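Local coordinates for UL18 protein (Human herpesvirus 5, PDB 3D2U), which probably protects infected cells from natural killer cells as a viral MHC class I mimic that binds the host inhibitory receptor LILRB1, at residues T264-H269 with T273-I278; E115-G118 with L124-L127; P137-S142 with T149-K154. The protein carries 4 engineered substitutions. All blocks are in the same frame, centred on the assembly; numbering follows the deposited sequence.

Contact 1: residues T264-H269 with T273-I278; sequences TCRVTH and TVEIPI
Glu-275 OE1 receives two N-H groups of Arg-266: a straight bond from NE at 3.0 Å, the core of a salt bridge, and a weak one from NH2. Both residues belong to an antiparallel hairpin at the edge of the three-stranded sheet of the C1-set immunoglobulin domain, its F and G strands. OE1 sits in the guanidinium plane, whereas NE comes to it from above the carboxylate plane; the two planes stand 52° apart, so the groups do not meet in a flat, two-pronged pair. The other oxygen, OE2, is held mainly by Tyr-226 OH, with a weak bond from Thr-264 OG1, and the carboxylate is thus fixed from several directions.

Backbone bonds join Cys-265 with Ile-276 and Val-267 with Val-274; Val-267 N and Val-274 O are 2.8 Å apart. On the face opposite the salt bridge, Val-274 CG1 rests 3.7 Å from Val-267 CB, and Ile-278 CD1 presses on Cys-265 CB at 3.2 Å, tighter than usual for carbons. Cys-265 SG, anti to its own N (chi1 175°), leads inward to the disulfide with Cys-209 that ties the two sheets together. Back beside Arg-266, Thr-273 CG2 lies against CG of the arginine, and at the hairpin end Thr-273 OG1 and Thr-268 OG1 share a 2.9 Å hydrogen bond.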
loop_
_atom_site.group_PDB
_atom_site.type_symbol
_atom_site.label_atom_id
_atom_site.label_comp_id
_atom_site.label_asym_id
_atom_site.label_seq_id
_atom_site.Cartn_x
_atom_site.Cartn_y
_atom_site.Cartn_z
ATOM N N THR A 264 26.090 0.015 -12.391
ATOM C CA THR A 264 25.517 -1.134 -13.080
ATOM C C THR A 264 24.425 -1.659 -12.149
ATOM O O THR A 264 24.426 -1.370 -10.954
ATOM C CB THR A 264 26.536 -2.273 -13.298
ATOM O OG1 THR A 264 26.867 -2.856 -12.035
ATOM C CG2 THR A 264 27.799 -1.759 -13.974
ATOM N N CYS A 265 23.486 -2.419 -12.688
ATOM C CA CYS A 265 22.445 -2.978 -11.848
ATOM C C CYS A 265 22.610 -4.489 -11.801
ATOM O O CYS A 265 22.680 -5.134 -12.839
ATOM C CB CYS A 265 21.070 -2.622 -12.395
ATOM S SG CYS A 265 19.700 -3.390 -11.482
ATOM N N ARG A 266 22.684 -5.040 -10.593
ATOM C CA ARG A 266 22.839 -6.478 -10.399
ATOM C C ARG A 266 21.498 -7.042 -9.941
ATOM O O ARG A 266 20.915 -6.552 -8.972
ATOM C CB ARG A 266 23.931 -6.756 -9.346
ATOM C CG ARG A 266 24.186 -8.243 -9.037
ATOM C CD ARG A 266 25.367 -8.440 -8.058
ATOM N NE ARG A 266 26.642 -8.000 -8.630
ATOM C CZ ARG A 266 27.710 -7.641 -7.915
ATOM N NH1 ARG A 266 27.678 -7.665 -6.581
ATOM N NH2 ARG A 266 28.812 -7.241 -8.537
ATOM N N VAL A 267 20.998 -8.055 -10.644
ATOM C CA VAL A 267 19.720 -8.663 -10.276
ATOM C C VAL A 267 19.888 -10.167 -10.079
ATOM O O VAL A 267 20.275 -10.888 -10.999
ATOM C CB VAL A 267 18.631 -8.410 -11.355
ATOM C CG1 VAL A 267 17.351 -9.192 -11.010
ATOM C CG2 VAL A 267 18.323 -6.918 -11.446
ATOM N N THR A 268 19.607 -10.632 -8.870
ATOM C CA THR A 268 19.717 -12.049 -8.539
ATOM C C THR A 268 18.330 -12.612 -8.298
ATOM O O THR A 268 17.607 -12.132 -7.431
ATOM C CB THR A 268 20.580 -12.264 -7.268
ATOM O OG1 THR A 268 21.910 -11.804 -7.526
ATOM C CG2 THR A 268 20.635 -13.743 -6.870
ATOM N N HIS A 269 17.965 -13.616 -9.086
ATOM C CA HIS A 269 16.677 -14.277 -8.971
ATOM C C HIS A 269 16.995 -15.774 -8.966
ATOM O O HIS A 269 17.429 -16.320 -9.973
ATOM C CB HIS A 269 15.785 -13.908 -10.164
ATOM C CG HIS A 269 14.436 -14.560 -10.127
ATOM N ND1 HIS A 269 14.026 -15.469 -11.077
ATOM C CD2 HIS A 269 13.429 -14.478 -9.226
ATOM C CE1 HIS A 269 12.826 -15.924 -10.762
ATOM N NE2 HIS A 269 12.440 -15.339 -9.642
ATOM N N THR A 273 22.117 -14.584 -11.733
ATOM C CA THR A 273 22.415 -13.181 -11.506
ATOM C C THR A 273 22.723 -12.515 -12.830
ATOM O O THR A 273 23.557 -13.008 -13.583
ATOM C CB THR A 273 23.654 -13.005 -10.591
ATOM O OG1 THR A 273 23.381 -13.571 -9.305
ATOM C CG2 THR A 273 23.994 -11.528 -10.433
ATOM N N VAL A 274 22.039 -11.414 -13.124
ATOM C CA VAL A 274 22.312 -10.678 -14.344
ATOM C C VAL A 274 22.880 -9.314 -13.948
ATOM O O VAL A 274 22.536 -8.768 -12.900
ATOM C CB VAL A 274 21.034 -10.485 -15.227
ATOM C CG1 VAL A 274 20.035 -9.547 -14.548
ATOM C CG2 VAL A 274 21.431 -9.924 -16.575
ATOM N N GLU A 275 23.750 -8.769 -14.787
ATOM C CA GLU A 275 24.329 -7.467 -14.506
ATOM C C GLU A 275 24.356 -6.634 -15.779
ATOM O O GLU A 275 24.861 -7.077 -16.804
ATOM C CB GLU A 275 25.744 -7.617 -13.929
ATOM C CG GLU A 275 26.145 -6.431 -13.071
ATOM C CD GLU A 275 27.399 -6.668 -12.244
ATOM O OE1 GLU A 275 27.468 -7.694 -11.530
ATOM O OE2 GLU A 275 28.310 -5.811 -12.291
ATOM N N ILE A 276 23.787 -5.433 -15.708
ATOM C CA ILE A 276 23.732 -4.528 -16.852
ATOM C C ILE A 276 24.234 -3.121 -16.510
ATOM O O ILE A 276 24.052 -2.635 -15.389
ATOM C CB ILE A 276 22.269 -4.396 -17.426
ATOM C CG1 ILE A 276 21.334 -3.723 -16.402
ATOM C CG2 ILE A 276 21.726 -5.764 -17.801
ATOM C CD1 ILE A 276 21.091 -4.528 -15.139
ATOM N N PRO A 277 24.901 -2.459 -17.475
ATOM C CA PRO A 277 25.421 -1.101 -17.271
ATOM C C PRO A 277 24.230 -0.154 -17.184
ATOM O O PRO A 277 23.266 -0.291 -17.936
ATOM C CB PRO A 277 26.272 -0.862 -18.522
ATOM C CG PRO A 277 25.586 -1.708 -19.565
ATOM C CD PRO A 277 25.293 -2.973 -18.801
ATOM N N ILE A 278 24.282 0.795 -16.258
ATOM C CA ILE A 278 23.170 1.710 -16.101
ATOM C C ILE A 278 23.568 3.177 -16.411
ATOM O O ILE A 278 22.769 3.941 -16.952
ATOM C CB ILE A 278 22.500 1.409 -14.710
ATOM C CG1 ILE A 278 21.152 0.734 -14.980
ATOM C CG2 ILE A 278 22.416 2.625 -13.828
ATOM C CD1 ILE A 278 20.428 0.225 -13.754
#

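Contact 2: residues E115-G118 with L124-L127; sequences EGFG and LMEL
Glu-115 and Leu-127 form a reciprocal backbone pair, with Leu-127 N 2.9 Å from Glu-115 O, and Phe-117 N gives a 2.9 Å bond to Met-125 O. Phe-117 O takes N-H groups from two successive residues: Leu-124 N binds it at 2.9 Å from above the carbonyl plane, 35° out of it, and Met-125 N adds a weak bond at 3.5 Å. Two residues opposite one make a classic beta bulge. At the non-hydrogen-bonded pair of Gly-116 and Glu-126, CA-H...O contacts run from Gly-116 CA to Met-125 O and from Glu-126 CA to Glu-115 O.

The strands 110-119 and 122-127 form a hairpin in the floor of the MHC class I platform. Glu-115, Phe-117, Met-125 and Leu-127 lie on one face of it, and the first three of these pack on apolar side chains of the bound peptide, so this face lines the groove.

Side-chain contacts there are apolar and sulfur-aromatic. Met-125 CG sits between its backbone N and carbonyl carbon (chi1 52°), which lays it beside the phenylalanine, 4.0 Å from Phe-117 CD1. Further along, Met-125 SD makes an oblique Met-aromatic contact, 5.0 Å from the centroid of the Phe-117 ring and 28° off its normal. That ring also stacks with Trp-98.

The carboxylates find their main partners outside the two segments: Glu-115 OE2 bonds Gln-166 NE2 of helix 161-171, and on the other face Glu-126 OE1 bonds Tyr-114 OH, on the neighbouring strand of the same hairpin.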
loop_
_atom_site.group_PDB
_atom_site.type_symbol
_atom_site.label_atom_id
_atom_site.label_comp_id
_atom_site.label_asym_id
_atom_site.label_seq_id
_atom_site.Cartn_x
_atom_site.Cartn_y
_atom_site.Cartn_z
ATOM N N GLU A 115 -4.978 -21.455 10.511
ATOM C CA GLU A 115 -6.353 -21.135 10.157
ATOM C C GLU A 115 -6.655 -19.871 10.947
ATOM O O GLU A 115 -6.328 -19.776 12.130
ATOM C CB GLU A 115 -7.351 -22.246 10.505
ATOM C CG GLU A 115 -8.769 -21.899 9.992
ATOM C CD GLU A 115 -9.668 -23.107 9.742
ATOM O OE1 GLU A 115 -10.841 -23.069 10.178
ATOM O OE2 GLU A 115 -9.215 -24.080 9.100
ATOM N N GLY A 116 -7.247 -18.888 10.280
ATOM C CA GLY A 116 -7.549 -17.641 10.950
ATOM C C GLY A 116 -8.799 -16.923 10.483
ATOM O O GLY A 116 -9.160 -16.955 9.306
ATOM N N PHE A 117 -9.448 -16.249 11.426
ATOM C CA PHE A 117 -10.660 -15.487 11.159
ATOM C C PHE A 117 -10.507 -14.062 11.645
ATOM O O PHE A 117 -9.862 -13.800 12.657
ATOM C CB PHE A 117 -11.875 -16.081 11.877
ATOM C CG PHE A 117 -12.242 -17.453 11.425
ATOM C CD1 PHE A 117 -11.437 -18.536 11.737
ATOM C CD2 PHE A 117 -13.392 -17.663 10.677
ATOM C CE1 PHE A 117 -11.766 -19.810 11.307
ATOM C CE2 PHE A 117 -13.733 -18.931 10.243
ATOM C CZ PHE A 117 -12.922 -20.011 10.555
ATOM N N GLY A 118 -11.137 -13.155 10.919
ATOM C CA GLY A 118 -11.119 -11.760 11.282
ATOM C C GLY A 118 -12.458 -11.170 10.895
ATOM O O GLY A 118 -12.989 -11.481 9.830
ATOM N N LEU A 124 -10.444 -12.334 15.047
ATOM C CA LEU A 124 -11.483 -12.951 15.857
ATOM C C LEU A 124 -10.976 -14.216 16.577
ATOM O O LEU A 124 -11.178 -14.378 17.790
ATOM C CB LEU A 124 -12.651 -13.278 14.928
ATOM C CG LEU A 124 -13.926 -13.978 15.388
ATOM C CD1 LEU A 124 -14.604 -13.150 16.465
ATOM C CD2 LEU A 124 -14.858 -14.142 14.181
ATOM N N MET A 125 -10.330 -15.104 15.820
ATOM C CA MET A 125 -9.750 -16.343 16.352
ATOM C C MET A 125 -8.740 -16.966 15.379
ATOM O O MET A 125 -8.844 -16.807 14.161
ATOM C CB MET A 125 -10.845 -17.357 16.692
ATOM C CG MET A 125 -11.822 -17.611 15.576
ATOM S SD MET A 125 -12.980 -18.892 16.014
ATOM C CE MET A 125 -14.527 -18.077 15.709
ATOM N N GLU A 126 -7.764 -17.675 15.939
ATOM C CA GLU A 126 -6.703 -18.301 15.164
ATOM C C GLU A 126 -6.360 -19.697 15.668
ATOM O O GLU A 126 -6.716 -20.073 16.786
ATOM C CB GLU A 126 -5.450 -17.418 15.206
ATOM C CG GLU A 126 -5.704 -15.969 14.807
ATOM C CD GLU A 126 -4.443 -15.125 14.793
ATOM O OE1 GLU A 126 -3.879 -14.919 13.697
ATOM O OE2 GLU A 126 -4.017 -14.669 15.877
ATOM N N LEU A 127 -5.669 -20.456 14.821
ATOM C CA LEU A 127 -5.234 -21.814 15.130
ATOM C C LEU A 127 -3.845 -21.970 14.516
ATOM O O LEU A 127 -3.692 -21.924 13.295
ATOM C CB LEU A 127 -6.200 -22.841 14.528
ATOM C CG LEU A 127 -5.862 -24.308 14.813
ATOM C CD1 LEU A 127 -5.926 -24.553 16.312
ATOM C CD2 LEU A 127 -6.830 -25.231 14.089
#

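Contact 3: residues P137-S142 with T149-K154; sequences PNYEIS and TYIDGK
Pro-137 and Ile-151 meet on the tightly packed side, where the CG2 methyl of Ile-151 rests 3.7 Å from Pro-137 CD and nearly as close to CG. The same methyl is 3.4 Å from Tyr-139 OH, so this single branch touches both loop residues. The proline does double duty: its CB lies 3.7 Å above one face of the Tyr-139 ring, toward the rim, which backs the ring as it reaches for the helix. Deeper in, Ile-151 also packs on Leu-88 of helix 62-88, and Pro-137 also touches Ile-155, one turn after Ile-151 on helix 148-156.

The hydroxyl end of Tyr-139 carries the polar link. Tyr-139 OH donates to Asp-152 OD1, but the modelled separation of 2.4 Å is very short, and its exact length is doubtful. The two side chains arrive from opposite directions; OD1 lies in the plane of the ring, at its edge, while the carboxylate is turned 56° against it. Asp-152 CG, anti to its carbonyl carbon (chi1 -73°), brings OD1 from the flank of the helix to the tyrosine.

Away from these four residues the contact is loose. The loop turns outward through exposed Asn-138, Glu-140 and Ile-141, and the side chain of Glu-140 is not modelled beyond CB. Other bonds hold this turn: Lys-145 NZ bonds the carbonyl oxygens of Tyr-139 and Ser-142, and Ser-142 OG bonds Leu-144 N and, on strand 122-127, Glu-122 OE1.

Such a loop, folded back on the first short segment of a broken helix, is how the alpha2 half of the MHC class I platform passes from its sheet floor to the helical wall of the groove.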
loop_
_atom_site.group_PDB
_atom_site.type_symbol
_atom_site.label_atom_id
_atom_site.label_comp_id
_atom_site.label_asym_id
_atom_site.label_seq_id
_atom_site.Cartn_x
_atom_site.Cartn_y
_atom_site.Cartn_z
ATOM N N PRO A 137 -9.337 -12.765 20.060
ATOM C CA PRO A 137 -8.905 -11.415 19.684
ATOM C C PRO A 137 -7.814 -10.872 20.578
ATOM O O PRO A 137 -7.510 -11.430 21.637
ATOM C CB PRO A 137 -10.179 -10.577 19.832
ATOM C CG PRO A 137 -11.283 -11.572 19.665
ATOM C CD PRO A 137 -10.764 -12.772 20.424
ATOM N N ASN A 138 -7.207 -9.783 20.134
ATOM C CA ASN A 138 -6.220 -9.132 20.958
ATOM C C ASN A 138 -7.081 -8.038 21.582
ATOM O O ASN A 138 -7.112 -6.906 21.108
ATOM C CB ASN A 138 -5.105 -8.521 20.123
ATOM C CG ASN A 138 -3.951 -8.040 20.985
ATOM O OD1 ASN A 138 -3.646 -8.647 22.013
ATOM N ND2 ASN A 138 -3.291 -6.967 20.565
ATOM N N TYR A 139 -7.813 -8.401 22.628
ATOM C CA TYR A 139 -8.716 -7.469 23.291
ATOM C C TYR A 139 -8.111 -6.159 23.783
ATOM O O TYR A 139 -8.850 -5.231 24.100
ATOM C CB TYR A 139 -9.408 -8.164 24.454
ATOM C CG TYR A 139 -10.326 -9.284 24.049
ATOM C CD1 TYR A 139 -10.130 -10.579 24.533
ATOM C CD2 TYR A 139 -11.415 -9.048 23.209
ATOM C CE1 TYR A 139 -10.996 -11.608 24.193
ATOM C CE2 TYR A 139 -12.292 -10.081 22.865
ATOM C CZ TYR A 139 -12.078 -11.349 23.358
ATOM O OH TYR A 139 -12.945 -12.362 23.032
ATOM N N GLU A 140 -6.788 -6.063 23.851
ATOM C CA GLU A 140 -6.175 -4.823 24.319
ATOM C C GLU A 140 -6.234 -3.694 23.292
ATOM O O GLU A 140 -6.292 -2.526 23.660
ATOM C CB GLU A 140 -4.715 -5.065 24.754
ATOM N N ILE A 141 -6.239 -4.036 22.008
ATOM C CA ILE A 141 -6.271 -3.013 20.963
ATOM C C ILE A 141 -7.504 -3.078 20.064
ATOM O O ILE A 141 -7.696 -2.208 19.213
ATOM C CB ILE A 141 -5.044 -3.128 20.034
ATOM C CG1 ILE A 141 -5.060 -4.490 19.327
ATOM C CG2 ILE A 141 -3.755 -2.971 20.841
ATOM C CD1 ILE A 141 -4.033 -4.632 18.213
ATOM N N SER A 142 -8.344 -4.091 20.254
ATOM C CA SER A 142 -9.516 -4.277 19.401
ATOM C C SER A 142 -10.875 -3.847 19.941
ATOM O O SER A 142 -11.203 -4.093 21.104
ATOM C CB SER A 142 -9.601 -5.750 18.996
ATOM O OG SER A 142 -10.703 -5.980 18.142
ATOM N N THR A 149 -17.035 -11.482 26.274
ATOM C CA THR A 149 -17.582 -12.721 26.796
ATOM C C THR A 149 -18.302 -13.530 25.710
ATOM O O THR A 149 -18.248 -14.761 25.726
ATOM C CB THR A 149 -18.489 -12.476 28.032
ATOM O OG1 THR A 149 -19.494 -11.516 27.707
ATOM C CG2 THR A 149 -17.642 -11.961 29.214
ATOM N N TYR A 150 -18.952 -12.865 24.754
ATOM C CA TYR A 150 -19.612 -13.612 23.679
ATOM C C TYR A 150 -18.560 -14.301 22.800
ATOM O O TYR A 150 -18.680 -15.485 22.491
ATOM C CB TYR A 150 -20.470 -12.702 22.799
ATOM C CG TYR A 150 -20.930 -13.356 21.496
ATOM C CD1 TYR A 150 -22.115 -14.103 21.427
ATOM C CD2 TYR A 150 -20.176 -13.221 20.330
ATOM C CE1 TYR A 150 -22.534 -14.695 20.220
ATOM C CE2 TYR A 150 -20.581 -13.806 19.123
ATOM C CZ TYR A 150 -21.753 -14.536 19.073
ATOM O OH TYR A 150 -22.132 -15.092 17.877
ATOM N N ILE A 151 -17.527 -13.563 22.403
ATOM C CA ILE A 151 -16.484 -14.143 21.559
ATOM C C ILE A 151 -15.776 -15.302 22.278
ATOM O O ILE A 151 -15.634 -16.383 21.716
ATOM C CB ILE A 151 -15.452 -13.063 21.106
ATOM C CG1 ILE A 151 -16.161 -11.949 20.320
ATOM C CG2 ILE A 151 -14.394 -13.678 20.194
ATOM C CD1 ILE A 151 -16.898 -12.437 19.074
ATOM N N ASP A 152 -15.360 -15.086 23.524
ATOM C CA ASP A 152 -14.687 -16.126 24.305
ATOM C C ASP A 152 -15.567 -17.356 24.450
ATOM O O ASP A 152 -15.076 -18.492 24.489
ATOM C CB ASP A 152 -14.313 -15.592 25.686
ATOM C CG ASP A 152 -13.152 -14.632 25.629
ATOM O OD1 ASP A 152 -12.776 -14.247 24.504
ATOM O OD2 ASP A 152 -12.615 -14.257 26.690
ATOM N N GLY A 153 -16.873 -17.117 24.525
ATOM C CA GLY A 153 -17.824 -18.205 24.644
ATOM C C GLY A 153 -17.908 -18.990 23.353
ATOM O O GLY A 153 -18.065 -20.209 23.375
ATOM N N LYS A 154 -17.817 -18.299 22.219
ATOM C CA LYS A 154 -17.870 -18.985 20.933
ATOM C C LYS A 154 -16.596 -19.775 20.723
ATOM O O LYS A 154 -16.633 -20.921 20.274
ATOM C CB LYS A 154 -18.055 -18.003 19.775
ATOM C CG LYS A 154 -19.485 -17.551 19.564
ATOM C CD LYS A 154 -20.460 -18.703 19.729
ATOM C CE LYS A 154 -21.833 -18.373 19.168
ATOM N NZ LYS A 154 -22.089 -19.117 17.902
#

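In the fold
From the N terminus, the chain first lays down four floor strands, then helix 62-88, and returns to the floor with strand 95-104. Contact 2 then closes the tight hairpin between strands 110-119 and 122-127, and contact 3 follows it in series, folding the next loop onto helix 148-156. These two touch, their centres about 12 Å apart: Leu-124 CD1 packs 3.5 Å from Ile-151 CD1, joining sheet floor to helix. Contact 1 comes last, closing another hairpin in the immunoglobulin domain, on the opposite side of the chain's centre; its nearest atoms are about 27 Å from contact 2 and 34 Å from contact 3. None nests in or crosses another.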